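Local coordinates for uncharacterized protein (Thermus thermophilus HB8, PDB 6SCE) that acts in type III CRISPR defence as a DNA nuclease that is switched on by cyclic oligoadenylate, probably sensed through its CARF region, at residues A[3-8]-A[30-35]; A[114-119]-A[182-187]; A[151-156]-A[174-179]. All blocks are in the same frame, centred on the assembly; numbering follows the deposited sequence.

Contact 1 (A[3-8]-A[30-35])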
ATOM      1  N   ALA A   3      -7.142  -8.167 -38.502  1.00 45.96           N
ATOM      2  CA  ALA A   3      -6.677  -8.675 -37.160  1.00 43.59           C
ATOM      3  C   ALA A   3      -7.071  -7.681 -36.059  1.00 39.81           C
ATOM      4  O   ALA A   3      -7.094  -6.470 -36.287  1.00 40.90           O
ATOM      5  CB  ALA A   3      -5.176  -8.907 -37.147  1.00 44.58           C
ATOM      6  N   PRO A   4      -7.362  -8.182 -34.858  1.00 38.17           N
ATOM      7  CA  PRO A   4      -7.796  -7.281 -33.769  1.00 36.72           C
ATOM      8  C   PRO A   4      -6.670  -6.396 -33.224  1.00 35.57           C
ATOM      9  O   PRO A   4      -5.476  -6.701 -33.409  1.00 34.63           O
ATOM     10  CB  PRO A   4      -8.285  -8.262 -32.715  1.00 37.10           C
ATOM     11  CG  PRO A   4      -7.353  -9.411 -32.892  1.00 37.76           C
ATOM     12  CD  PRO A   4      -7.247  -9.563 -34.387  1.00 37.28           C
ATOM     13  N   VAL A   5      -7.049  -5.301 -32.553  1.00 31.55           N
ATOM     14  CA  VAL A   5      -6.090  -4.396 -31.956  1.00 29.78           C
ATOM     15  C   VAL A   5      -6.259  -4.506 -30.430  1.00 27.67           C
ATOM     16  O   VAL A   5      -7.371  -4.608 -29.921  1.00 28.02           O
ATOM     17  CB  VAL A   5      -6.260  -2.947 -32.448  1.00 32.28           C
ATOM     18  CG1 VAL A   5      -5.448  -1.970 -31.630  1.00 31.05           C
ATOM     19  CG2 VAL A   5      -5.865  -2.834 -33.929  1.00 36.83           C
ATOM     20  N   TYR A   6      -5.134  -4.546 -29.743  1.00 27.27           N
ATOM     21  CA  TYR A   6      -5.104  -4.598 -28.291  1.00 26.71           C
ATOM     22  C   TYR A   6      -4.915  -3.215 -27.781  1.00 24.78           C
ATOM     23  O   TYR A   6      -3.902  -2.599 -28.051  1.00 25.79           O
ATOM     24  CB  TYR A   6      -3.947  -5.489 -27.830  1.00 25.47           C
ATOM     25  CG  TYR A   6      -3.840  -5.749 -26.345  1.00 24.84           C
ATOM     26  CD1 TYR A   6      -4.947  -6.066 -25.580  1.00 25.90           C
ATOM     27  CD2 TYR A   6      -2.609  -5.727 -25.729  1.00 25.22           C
ATOM     28  CE1 TYR A   6      -4.825  -6.344 -24.217  1.00 25.03           C
ATOM     29  CE2 TYR A   6      -2.479  -6.006 -24.375  1.00 23.51           C
ATOM     30  CZ  TYR A   6      -3.578  -6.298 -23.630  1.00 23.54           C
ATOM     31  OH  TYR A   6      -3.401  -6.609 -22.292  1.00 25.92           O
ATOM     32  N   LEU A   7      -5.885  -2.741 -26.999  1.00 25.62           N
ATOM     33  CA  LEU A   7      -5.807  -1.451 -26.287  1.00 26.23           C
ATOM     34  C   LEU A   7      -5.665  -1.714 -24.785  1.00 24.19           C
ATOM     35  O   LEU A   7      -6.483  -2.411 -24.209  1.00 27.59           O
ATOM     36  CB  LEU A   7      -7.101  -0.658 -26.498  1.00 26.24           C
ATOM     37  CG  LEU A   7      -7.446  -0.342 -27.981  1.00 28.28           C
ATOM     38  CD1 LEU A   7      -8.644   0.574 -28.045  1.00 30.25           C
ATOM     39  CD2 LEU A   7      -6.292   0.254 -28.734  1.00 27.60           C
ATOM     40  N   CYS A   8      -4.659  -1.135 -24.154  1.00 23.77           N
ATOM     41  CA  CYS A   8      -4.283  -1.584 -22.801  1.00 24.26           C
ATOM     42  C   CYS A   8      -3.752  -0.463 -21.926  1.00 23.06           C
ATOM     43  O   CYS A   8      -2.725   0.143 -22.215  1.00 24.60           O
ATOM     44  CB  CYS A   8      -3.234  -2.672 -22.968  1.00 24.58           C
ATOM     45  SG  CYS A   8      -2.750  -3.572 -21.470  1.00 26.39           S
ATOM     46  N   ARG A  30      -3.468 -13.651 -33.960  1.00 32.27           N
ATOM     47  CA  ARG A  30      -2.458 -12.650 -34.027  1.00 35.12           C
ATOM     48  C   ARG A  30      -3.050 -11.232 -33.971  1.00 35.57           C
ATOM     49  O   ARG A  30      -4.024 -10.966 -34.676  1.00 35.70           O
ATOM     50  CB  ARG A  30      -1.677 -12.851 -35.317  1.00 35.84           C
ATOM     51  CG  ARG A  30      -0.488 -11.942 -35.440  1.00 41.77           C
ATOM     52  CD  ARG A  30       0.281 -12.264 -36.719  1.00 50.31           C
ATOM     53  NE  ARG A  30       0.858 -11.044 -37.256  1.00 59.59           N
ATOM     54  CZ  ARG A  30       0.182 -10.141 -37.957  1.00 63.77           C
ATOM     55  NH1 ARG A  30      -1.098 -10.323 -38.255  1.00 67.74           N
ATOM     56  NH2 ARG A  30       0.799  -9.048 -38.375  1.00 71.99           N
ATOM     57  N   VAL A  31      -2.465 -10.315 -33.184  1.00 33.43           N
ATOM     58  CA  VAL A  31      -2.987  -8.945 -33.123  1.00 34.45           C
ATOM     59  C   VAL A  31      -2.276  -8.074 -34.149  1.00 34.50           C
ATOM     60  O   VAL A  31      -1.091  -8.239 -34.372  1.00 37.95           O
ATOM     61  CB  VAL A  31      -2.917  -8.269 -31.690  1.00 35.13           C
ATOM     62  CG1 VAL A  31      -3.376  -9.234 -30.612  1.00 34.75           C
ATOM     63  CG2 VAL A  31      -1.551  -7.718 -31.391  1.00 36.76           C
ATOM     64  N   ALA A  32      -2.982  -7.101 -34.717  1.00 36.75           N
ATOM     65  CA  ALA A  32      -2.359  -6.169 -35.663  1.00 37.68           C
ATOM     66  C   ALA A  32      -1.341  -5.296 -34.960  1.00 39.42           C
ATOM     67  O   ALA A  32      -0.273  -4.995 -35.501  1.00 38.16           O
ATOM     68  CB  ALA A  32      -3.423  -5.307 -36.353  1.00 40.66           C
ATOM     69  N   LYS A  33      -1.662  -4.874 -33.737  1.00 36.62           N
ATOM     70  CA  LYS A  33      -0.756  -4.033 -32.981  1.00 35.33           C
ATOM     71  C   LYS A  33      -1.325  -3.863 -31.578  1.00 29.67           C
ATOM     72  O   LYS A  33      -2.467  -4.214 -31.332  1.00 27.36           O
ATOM     73  CB  LYS A  33      -0.591  -2.646 -33.620  1.00 39.35           C
ATOM     74  CG  LYS A  33      -1.885  -1.855 -33.705  1.00 43.81           C
ATOM     75  CD  LYS A  33      -1.645  -0.422 -34.159  1.00 48.06           C
ATOM     76  CE  LYS A  33      -2.972   0.319 -34.244  1.00 51.12           C
ATOM     77  NZ  LYS A  33      -2.769   1.743 -34.621  1.00 55.19           N
ATOM     78  N   ALA A  34      -0.513  -3.344 -30.689  1.00 30.68           N
ATOM     79  CA  ALA A  34      -0.976  -3.082 -29.322  1.00 31.21           C
ATOM     80  C   ALA A  34      -0.748  -1.614 -29.071  1.00 31.05           C
ATOM     81  O   ALA A  34       0.255  -1.066 -29.491  1.00 31.43           O
ATOM     82  CB  ALA A  34      -0.199  -3.908 -28.320  1.00 33.51           C
ATOM     83  N   VAL A  35      -1.700  -0.980 -28.403  1.00 28.03           N
ATOM     84  CA  VAL A  35      -1.566   0.401 -28.018  1.00 27.97           C
ATOM     85  C   VAL A  35      -1.620   0.452 -26.491  1.00 26.07           C
ATOM     86  O   VAL A  35      -2.585  -0.017 -25.898  1.00 27.10           O
ATOM     87  CB  VAL A  35      -2.714   1.266 -28.605  1.00 30.07           C
ATOM     88  CG1 VAL A  35      -2.539   2.724 -28.226  1.00 33.82           C
ATOM     89  CG2 VAL A  35      -2.802   1.138 -30.127  1.00 30.15           C
TER
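In the beta-alpha-beta crossover made by strand 5-10, helix 15-28 and strand 33-38, Tyr6, Leu7 and Cys8 lie alongside Ala34 and Val35 as neighbouring parallel strands of a mixed sheet, consistent with the Rossmann-like core of CARF domains. The strand axes come within 4.7 Å at 18°. Backbone bonds join them in the parallel pattern, in which one residue bonds to two across the gap: Val35 N gives to Tyr6 O at 2.8 Å, and Val35 O takes Cys8 N. Tyr6 N in turn bonds to Lys33 O. Before the strands pair regularly, Ala32 N already reaches Pro4 O at 2.8 Å, while the proline ring rests its CD on Arg30 O. On the face that carries Val5, Leu7 and Val35, Leu7 and Val35 run alongside each other, with Leu7 CD2 3.7 Å from Val35 CB; Val5 CG1 and CG2 both touch Lys33 CG. That CG stands between its own backbone N and carbonyl carbon (chi1 61°), from where the extended lysine chain runs on past the valine. Tyr6 and Ala34 share the other face, toward helix 15-28, where Leu21 also meets the tyrosine. The phenol oxygen is fixed by hydrogen bonds with Ala17 O and Asn84 ND2, so the buried hydroxyl is satisfied. At chi1 -175° the ring swings to the carbonyl side of its own residue, where Cys8 CB sits over one face near the rim and Ala34 CB meets the edge, 4.0 Å from Tyr6 CD2.

Contact 2 (A[114-119]-A[182-187]); sequences RALEAP and VVHRGL
Arg185, at the tip of the beta hairpin formed by strands 179-184 and 187-192, lays its guanidinium flat against the backbone of Glu117 and Ala118 in the loop between strands 105-111 and 120-125. Ala118 N lies 3.5 Å above the plane, over the centre of the group, and Glu117 CA covers the same face nearer the rim. A bend at chi3 (69°) carries the guanidinium over the loop backbone, where NH2 meets Ala118 CB and forms a salt bridge with Glu134. The other terminal nitrogen, NH1, reaches a water that lies in the guanidinium plane; this water donates to Leu116 O at 2.7 Å and also bonds to His184 NE2, approaching the imidazole edge in its plane. The histidine is thus tied to the arginine and to the loop through one shared water, while Arg185 CG rests over one of its faces. The Leu116 side chain runs obliquely to that of His184, its CD2 3.9 Å from His184 CD2, and also packs on Leu268 and Val272 of helix 268-276. A second water spans the gap between backbones, donating to both Glu117 O and His184 O. At the turn itself, of type I' from His184 to Leu187, Gly186 has phi 86°, where a side chain would jam against the preceding carbonyl and crowd Pro119 CD. Leu187 follows with CD1 directed at Glu117 O, 3.5 Å away, and at Arg114 O, in the type II turn that Arg114 opens. The backbones come closest where Ala118 CA-H points almost straight at Arg185 O (167° at the hydrogen), beside Pro119 CD, 3.1 Å from the same oxygen.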
ATOM      1  N   ARG A 114      -6.510 -13.442  -5.756  1.00 28.83           N
ATOM      2  CA  ARG A 114      -6.738 -14.496  -4.757  1.00 30.51           C
ATOM      3  C   ARG A 114      -5.594 -15.526  -4.765  1.00 28.01           C
ATOM      4  O   ARG A 114      -5.305 -16.155  -5.788  1.00 27.09           O
ATOM      5  CB  ARG A 114      -8.100 -15.159  -5.017  1.00 32.07           C
ATOM      6  CG  ARG A 114      -8.378 -16.415  -4.175  1.00 33.30           C
ATOM      7  CD  ARG A 114      -8.419 -16.209  -2.674  1.00 30.83           C
ATOM      8  NE  ARG A 114      -9.462 -15.318  -2.140  1.00 29.81           N
ATOM      9  CZ  ARG A 114     -10.757 -15.588  -2.006  1.00 32.61           C
ATOM     10  NH1 ARG A 114     -11.281 -16.750  -2.411  1.00 33.45           N
ATOM     11  NH2 ARG A 114     -11.547 -14.680  -1.452  1.00 31.32           N
ATOM     12  N   ALA A 115      -4.918 -15.648  -3.633  1.00 28.32           N
ATOM     13  CA  ALA A 115      -3.791 -16.544  -3.479  1.00 30.61           C
ATOM     14  C   ALA A 115      -4.157 -17.970  -3.831  1.00 30.66           C
ATOM     15  O   ALA A 115      -5.261 -18.424  -3.509  1.00 30.30           O
ATOM     16  CB  ALA A 115      -3.254 -16.492  -2.040  1.00 34.41           C
ATOM     17  N   LEU A 116      -3.229 -18.619  -4.524  1.00 28.66           N
ATOM     18  CA  LEU A 116      -3.306 -19.989  -4.991  1.00 33.11           C
ATOM     19  C   LEU A 116      -4.346 -20.276  -6.059  1.00 35.20           C
ATOM     20  O   LEU A 116      -4.571 -21.437  -6.401  1.00 36.99           O
ATOM     21  CB  LEU A 116      -3.476 -20.966  -3.808  1.00 36.25           C
ATOM     22  CG  LEU A 116      -2.311 -21.059  -2.838  1.00 38.60           C
ATOM     23  CD1 LEU A 116      -2.618 -22.128  -1.798  1.00 40.47           C
ATOM     24  CD2 LEU A 116      -1.013 -21.378  -3.537  1.00 37.09           C
ATOM     25  N   GLU A 117      -4.981 -19.247  -6.618  1.00 33.01           N
ATOM     26  CA  GLU A 117      -5.868 -19.458  -7.768  1.00 33.45           C
ATOM     27  C   GLU A 117      -5.212 -18.999  -9.050  1.00 32.26           C
ATOM     28  O   GLU A 117      -4.289 -18.204  -9.006  1.00 34.53           O
ATOM     29  CB  GLU A 117      -7.155 -18.709  -7.574  1.00 35.08           C
ATOM     30  CG  GLU A 117      -8.101 -19.409  -6.612  1.00 40.04           C
ATOM     31  CD  GLU A 117      -9.519 -18.896  -6.726  1.00 40.88           C
ATOM     32  OE1 GLU A 117      -9.798 -18.081  -7.627  1.00 42.09           O
ATOM     33  OE2 GLU A 117     -10.351 -19.292  -5.885  1.00 48.44           O
ATOM     34  N   ALA A 118      -5.675 -19.480 -10.194  1.00 29.98           N
ATOM     35  CA  ALA A 118      -5.244 -18.896 -11.451  1.00 30.33           C
ATOM     36  C   ALA A 118      -5.988 -17.572 -11.603  1.00 29.70           C
ATOM     37  O   ALA A 118      -7.114 -17.424 -11.098  1.00 27.27           O
ATOM     38  CB  ALA A 118      -5.567 -19.801 -12.629  1.00 31.54           C
ATOM     39  N   PRO A 119      -5.391 -16.624 -12.320  1.00 28.32           N
ATOM     40  CA  PRO A 119      -6.142 -15.377 -12.616  1.00 28.28           C
ATOM     41  C   PRO A 119      -7.397 -15.647 -13.426  1.00 29.33           C
ATOM     42  O   PRO A 119      -7.492 -16.700 -14.073  1.00 30.87           O
ATOM     43  CB  PRO A 119      -5.168 -14.559 -13.461  1.00 29.22           C
ATOM     44  CG  PRO A 119      -3.834 -15.145 -13.193  1.00 32.50           C
ATOM     45  CD  PRO A 119      -4.051 -16.608 -12.914  1.00 29.61           C
ATOM     46  N   VAL A 182       8.702 -18.632  -6.626  1.00 25.03           N
ATOM     47  CA  VAL A 182       7.801 -19.674  -7.056  1.00 26.88           C
ATOM     48  C   VAL A 182       6.698 -19.041  -7.930  1.00 27.68           C
ATOM     49  O   VAL A 182       6.118 -18.013  -7.577  1.00 28.65           O
ATOM     50  CB  VAL A 182       7.176 -20.426  -5.836  1.00 27.84           C
ATOM     51  CG1 VAL A 182       6.295 -21.583  -6.261  1.00 30.17           C
ATOM     52  CG2 VAL A 182       8.284 -20.948  -4.906  1.00 28.63           C
ATOM     53  N   VAL A 183       6.440 -19.647  -9.072  1.00 26.89           N
ATOM     54  CA  VAL A 183       5.287 -19.280  -9.932  1.00 25.48           C
ATOM     55  C   VAL A 183       4.315 -20.425  -9.972  1.00 27.13           C
ATOM     56  O   VAL A 183       4.640 -21.544 -10.367  1.00 29.35           O
ATOM     57  CB  VAL A 183       5.716 -18.847 -11.329  1.00 25.07           C
ATOM     58  CG1 VAL A 183       4.500 -18.582 -12.204  1.00 25.24           C
ATOM     59  CG2 VAL A 183       6.601 -17.612 -11.228  1.00 26.35           C
ATOM     60  N   HIS A 184       3.118 -20.149  -9.508  1.00 27.33           N
ATOM     61  CA  HIS A 184       2.067 -21.136  -9.424  1.00 28.22           C
ATOM     62  C   HIS A 184       0.790 -20.560  -9.987  1.00 29.22           C
ATOM     63  O   HIS A 184       0.322 -19.509  -9.513  1.00 26.54           O
ATOM     64  CB  HIS A 184       1.832 -21.517  -7.986  1.00 29.99           C
ATOM     65  CG  HIS A 184       0.773 -22.553  -7.821  1.00 29.67           C
ATOM     66  ND1 HIS A 184       0.935 -23.853  -8.253  1.00 31.41           N
ATOM     67  CD2 HIS A 184      -0.463 -22.482  -7.283  1.00 32.26           C
ATOM     68  CE1 HIS A 184      -0.168 -24.532  -7.995  1.00 32.06           C
ATOM     69  NE2 HIS A 184      -1.024 -23.730  -7.388  1.00 33.53           N
ATOM     70  N   ARG A 185       0.274 -21.230 -11.026  1.00 28.29           N
ATOM     71  CA  ARG A 185      -0.960 -20.877 -11.721  1.00 29.48           C
ATOM     72  C   ARG A 185      -0.960 -19.378 -12.078  1.00 27.07           C
ATOM     73  O   ARG A 185      -1.927 -18.666 -11.850  1.00 27.99           O
ATOM     74  CB  ARG A 185      -2.199 -21.266 -10.918  1.00 32.89           C
ATOM     75  CG  ARG A 185      -2.256 -22.778 -10.622  1.00 36.16           C
ATOM     76  CD  ARG A 185      -3.443 -23.174  -9.763  1.00 43.39           C
ATOM     77  NE  ARG A 185      -4.706 -23.025 -10.468  1.00 47.05           N
ATOM     78  CZ  ARG A 185      -5.916 -23.012  -9.891  1.00 55.24           C
ATOM     79  NH1 ARG A 185      -6.068 -23.164  -8.576  1.00 56.55           N
ATOM     80  NH2 ARG A 185      -7.004 -22.848 -10.640  1.00 55.09           N
ATOM     81  N   GLY A 186       0.165 -18.927 -12.594  1.00 25.91           N
ATOM     82  CA  GLY A 186       0.268 -17.567 -13.103  1.00 27.56           C
ATOM     83  C   GLY A 186       0.602 -16.473 -12.118  1.00 28.96           C
ATOM     84  O   GLY A 186       0.651 -15.314 -12.524  1.00 28.17           O
ATOM     85  N   LEU A 187       0.833 -16.808 -10.846  1.00 24.90           N
ATOM     86  CA  LEU A 187       1.123 -15.812  -9.837  1.00 25.83           C
ATOM     87  C   LEU A 187       2.461 -16.057  -9.153  1.00 27.27           C
ATOM     88  O   LEU A 187       2.901 -17.226  -9.032  1.00 26.27           O
ATOM     89  CB  LEU A 187       0.004 -15.768  -8.798  1.00 27.71           C
ATOM     90  CG  LEU A 187      -1.391 -15.348  -9.260  1.00 30.19           C
ATOM     91  CD1 LEU A 187      -2.317 -15.477  -8.060  1.00 33.56           C
ATOM     92  CD2 LEU A 187      -1.340 -13.941  -9.810  1.00 33.12           C
TER
HETATM   93  O   HOH W   1      -3.849 -23.990  -6.514  1.00 35.25           O
HETATM   94  O   HOH W   2      -1.479 -19.106  -7.654  1.00 33.53           O

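Contact 3 (A[151-156]-A[174-179])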
ATOM      1  N   LEU A 151      16.020  -6.859 -13.698  1.00 38.02           N
ATOM      2  CA  LEU A 151      16.593  -6.475 -12.417  1.00 36.66           C
ATOM      3  C   LEU A 151      18.029  -7.037 -12.231  1.00 39.40           C
ATOM      4  O   LEU A 151      18.614  -6.867 -11.175  1.00 38.81           O
ATOM      5  CB  LEU A 151      15.721  -6.985 -11.268  1.00 36.05           C
ATOM      6  CG  LEU A 151      14.355  -6.330 -11.025  1.00 40.07           C
ATOM      7  CD1 LEU A 151      13.536  -7.143 -10.036  1.00 41.28           C
ATOM      8  CD2 LEU A 151      14.503  -4.907 -10.537  1.00 44.56           C
ATOM      9  N   GLY A 152      18.553  -7.739 -13.227  1.00 37.80           N
ATOM     10  CA  GLY A 152      19.895  -8.312 -13.167  1.00 40.80           C
ATOM     11  C   GLY A 152      19.999  -9.512 -12.234  1.00 37.88           C
ATOM     12  O   GLY A 152      21.074  -9.800 -11.701  1.00 36.69           O
ATOM     13  N   GLU A 153      18.895 -10.220 -12.026  1.00 34.09           N
ATOM     14  CA  GLU A 153      18.881 -11.343 -11.103  1.00 33.82           C
ATOM     15  C   GLU A 153      19.068 -12.609 -11.904  1.00 37.42           C
ATOM     16  O   GLU A 153      18.191 -12.982 -12.707  1.00 34.14           O
ATOM     17  CB  GLU A 153      17.552 -11.439 -10.335  1.00 35.73           C
ATOM     18  CG  GLU A 153      17.257 -10.265  -9.418  1.00 37.09           C
ATOM     19  CD  GLU A 153      18.142 -10.203  -8.175  1.00 39.35           C
ATOM     20  OE1 GLU A 153      18.824 -11.191  -7.831  1.00 42.07           O
ATOM     21  OE2 GLU A 153      18.167  -9.132  -7.549  1.00 41.24           O
ATOM     22  N   ALA A 154      20.197 -13.287 -11.678  1.00 34.81           N
ATOM     23  CA  ALA A 154      20.390 -14.601 -12.239  1.00 34.68           C
ATOM     24  C   ALA A 154      19.523 -15.601 -11.491  1.00 31.66           C
ATOM     25  O   ALA A 154      19.177 -15.422 -10.325  1.00 33.91           O
ATOM     26  CB  ALA A 154      21.872 -15.015 -12.196  1.00 38.86           C
ATOM     27  N   TRP A 155      19.140 -16.658 -12.177  1.00 29.84           N
ATOM     28  CA  TRP A 155      18.273 -17.632 -11.583  1.00 34.26           C
ATOM     29  C   TRP A 155      18.492 -18.984 -12.186  1.00 35.44           C
ATOM     30  O   TRP A 155      19.022 -19.093 -13.282  1.00 35.37           O
ATOM     31  CB  TRP A 155      16.822 -17.188 -11.747  1.00 36.00           C
ATOM     32  CG  TRP A 155      16.461 -16.983 -13.167  1.00 36.51           C
ATOM     33  CD1 TRP A 155      16.723 -15.889 -13.937  1.00 36.19           C
ATOM     34  CD2 TRP A 155      15.806 -17.909 -13.995  1.00 36.78           C
ATOM     35  NE1 TRP A 155      16.245 -16.065 -15.189  1.00 39.14           N
ATOM     36  CE2 TRP A 155      15.688 -17.312 -15.269  1.00 38.92           C
ATOM     37  CE3 TRP A 155      15.306 -19.181 -13.796  1.00 37.85           C
ATOM     38  CZ2 TRP A 155      15.087 -17.942 -16.326  1.00 41.21           C
ATOM     39  CZ3 TRP A 155      14.689 -19.809 -14.852  1.00 42.52           C
ATOM     40  CH2 TRP A 155      14.590 -19.192 -16.105  1.00 44.38           C
ATOM     41  N   GLU A 156      18.084 -20.005 -11.452  1.00 35.19           N
ATOM     42  CA  GLU A 156      18.108 -21.377 -11.933  1.00 39.80           C
ATOM     43  C   GLU A 156      16.928 -22.140 -11.390  1.00 37.14           C
ATOM     44  O   GLU A 156      16.501 -21.930 -10.228  1.00 32.61           O
ATOM     45  CB  GLU A 156      19.410 -22.050 -11.520  1.00 43.39           C
ATOM     46  CG  GLU A 156      19.649 -22.050 -10.031  1.00 49.09           C
ATOM     47  CD  GLU A 156      21.009 -22.597  -9.685  1.00 56.46           C
ATOM     48  OE1 GLU A 156      21.060 -23.580  -8.904  1.00 63.13           O
ATOM     49  OE2 GLU A 156      22.004 -22.059 -10.228  1.00 59.01           O
ATOM     50  N   PRO A 174      20.715 -17.175  -7.182  1.00 40.48           N
ATOM     51  CA  PRO A 174      21.960 -17.330  -6.409  1.00 44.29           C
ATOM     52  C   PRO A 174      22.406 -16.035  -5.733  1.00 45.71           C
ATOM     53  O   PRO A 174      22.990 -16.096  -4.669  1.00 50.99           O
ATOM     54  CB  PRO A 174      22.962 -17.799  -7.467  1.00 44.74           C
ATOM     55  CG  PRO A 174      22.103 -18.596  -8.417  1.00 45.57           C
ATOM     56  CD  PRO A 174      20.862 -17.733  -8.543  1.00 42.07           C
ATOM     57  N   GLY A 175      22.081 -14.885  -6.315  1.00 43.28           N
ATOM     58  CA  GLY A 175      22.353 -13.588  -5.703  1.00 46.34           C
ATOM     59  C   GLY A 175      21.412 -13.133  -4.589  1.00 44.14           C
ATOM     60  O   GLY A 175      21.556 -12.020  -4.094  1.00 45.23           O
ATOM     61  N   ARG A 176      20.421 -13.950  -4.225  1.00 45.23           N
ATOM     62  CA  ARG A 176      19.433 -13.560  -3.204  1.00 42.12           C
ATOM     63  C   ARG A 176      19.219 -14.703  -2.272  1.00 38.78           C
ATOM     64  O   ARG A 176      18.335 -15.530  -2.474  1.00 38.67           O
ATOM     65  CB  ARG A 176      18.082 -13.193  -3.814  1.00 46.65           C
ATOM     66  CG  ARG A 176      18.114 -12.049  -4.799  1.00 52.71           C
ATOM     67  CD  ARG A 176      17.549 -10.792  -4.217  1.00 58.28           C
ATOM     68  NE  ARG A 176      18.213  -9.628  -4.771  1.00 63.88           N
ATOM     69  CZ  ARG A 176      18.133  -8.412  -4.254  1.00 71.36           C
ATOM     70  NH1 ARG A 176      17.406  -8.189  -3.157  1.00 72.10           N
ATOM     71  NH2 ARG A 176      18.789  -7.415  -4.839  1.00 75.72           N
ATOM     72  N   GLU A 177      20.010 -14.717  -1.203  1.00 39.99           N
ATOM     73  CA  GLU A 177      19.941 -15.755  -0.184  1.00 40.17           C
ATOM     74  C   GLU A 177      18.571 -15.710   0.504  1.00 32.46           C
ATOM     75  O   GLU A 177      17.999 -14.646   0.645  1.00 35.86           O
ATOM     76  CB  GLU A 177      21.063 -15.458   0.826  1.00 45.91           C
ATOM     77  CG  GLU A 177      21.250 -16.445   1.954  1.00 52.64           C
ATOM     78  CD  GLU A 177      22.310 -15.973   2.945  1.00 58.02           C
ATOM     79  OE1 GLU A 177      22.920 -14.900   2.709  1.00 53.56           O
ATOM     80  OE2 GLU A 177      22.527 -16.676   3.961  1.00 57.62           O
ATOM     81  N   GLY A 178      18.053 -16.855   0.904  1.00 33.21           N
ATOM     82  CA  GLY A 178      16.929 -16.889   1.862  1.00 33.85           C
ATOM     83  C   GLY A 178      15.536 -17.064   1.294  1.00 31.57           C
ATOM     84  O   GLY A 178      14.567 -17.199   2.038  1.00 30.59           O
ATOM     85  N   GLY A 179      15.423 -17.080  -0.031  1.00 31.04           N
ATOM     86  CA  GLY A 179      14.138 -17.245  -0.664  1.00 30.60           C
ATOM     87  C   GLY A 179      14.181 -18.064  -1.922  1.00 30.34           C
ATOM     88  O   GLY A 179      15.253 -18.289  -2.519  1.00 31.36           O
TER
HETATM   89  O   HOH W   3      20.512 -14.087  -8.568  1.00 43.98           O
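Glu153 and Arg176 form the salt bridge that joins the loop after helix 140-148 to the loop leading into strand 179-184. OE2 of Glu153 lies 2.8 Å from NE of Arg176, but the bond is weak and bent, with 124° at the hydrogen. The two side chains cross at about a right angle and their flat groups are turned 77° apart, far from a coplanar, two-pronged pairing. Glu153 folds at chi2 (-71°), bringing OE1 within 3.2 Å of Arg176 CG while OE2 faces the nitrogen. Beside them a water donates to Ala154 O at 2.6 Å and accepts from Gly175 N, with a weak third bond to Glu153 OE1. Next along the loops, Pro174 CD sits 3.4 Å from Ala154 O, and its CG nears Glu156 OE2. Farther out, a Schellman motif with Gly152 at its C-prime position ends helix 140-148 and leads straight into Glu153, and Trp155 packs back on that helix. Arg218 of helix 206-220 makes a second salt bridge to Glu153 OE2. Were Arg176 replaced by an alanine, the Glu153 carboxylate would probably lose one of its two arginine partners, and a gap would be likely to open beside OE1. With two arginines at OE2, the carboxylate is probably held ionised, its charge shared between Arg176 and Arg218.

Overall arrangement
The three contacts follow two neighbouring sheets of the N-terminal half of the chain. Contact 1 comes first, between strands 5-10 and 33-38 of the seven-stranded mixed sheet. In contact 2, the 114-119 loop links strands 105-111 and 120-125 of that sheet, while 182-187 is the end of strand 179-184 and the turn into strand 187-192 of the six-stranded sheet. Contact 3, formed by residues between the segments of contact 2, joins the loops leading into strands 156-158 and 179-184. Centres of contacts 1 and 2 are about 26 Å apart, those of contacts 2 and 3 about 21 Å. Contact 2 thus joins the two sheets through a loop and a hairpin turn, its nearest atom about 4 Å from the bound nucleic acid.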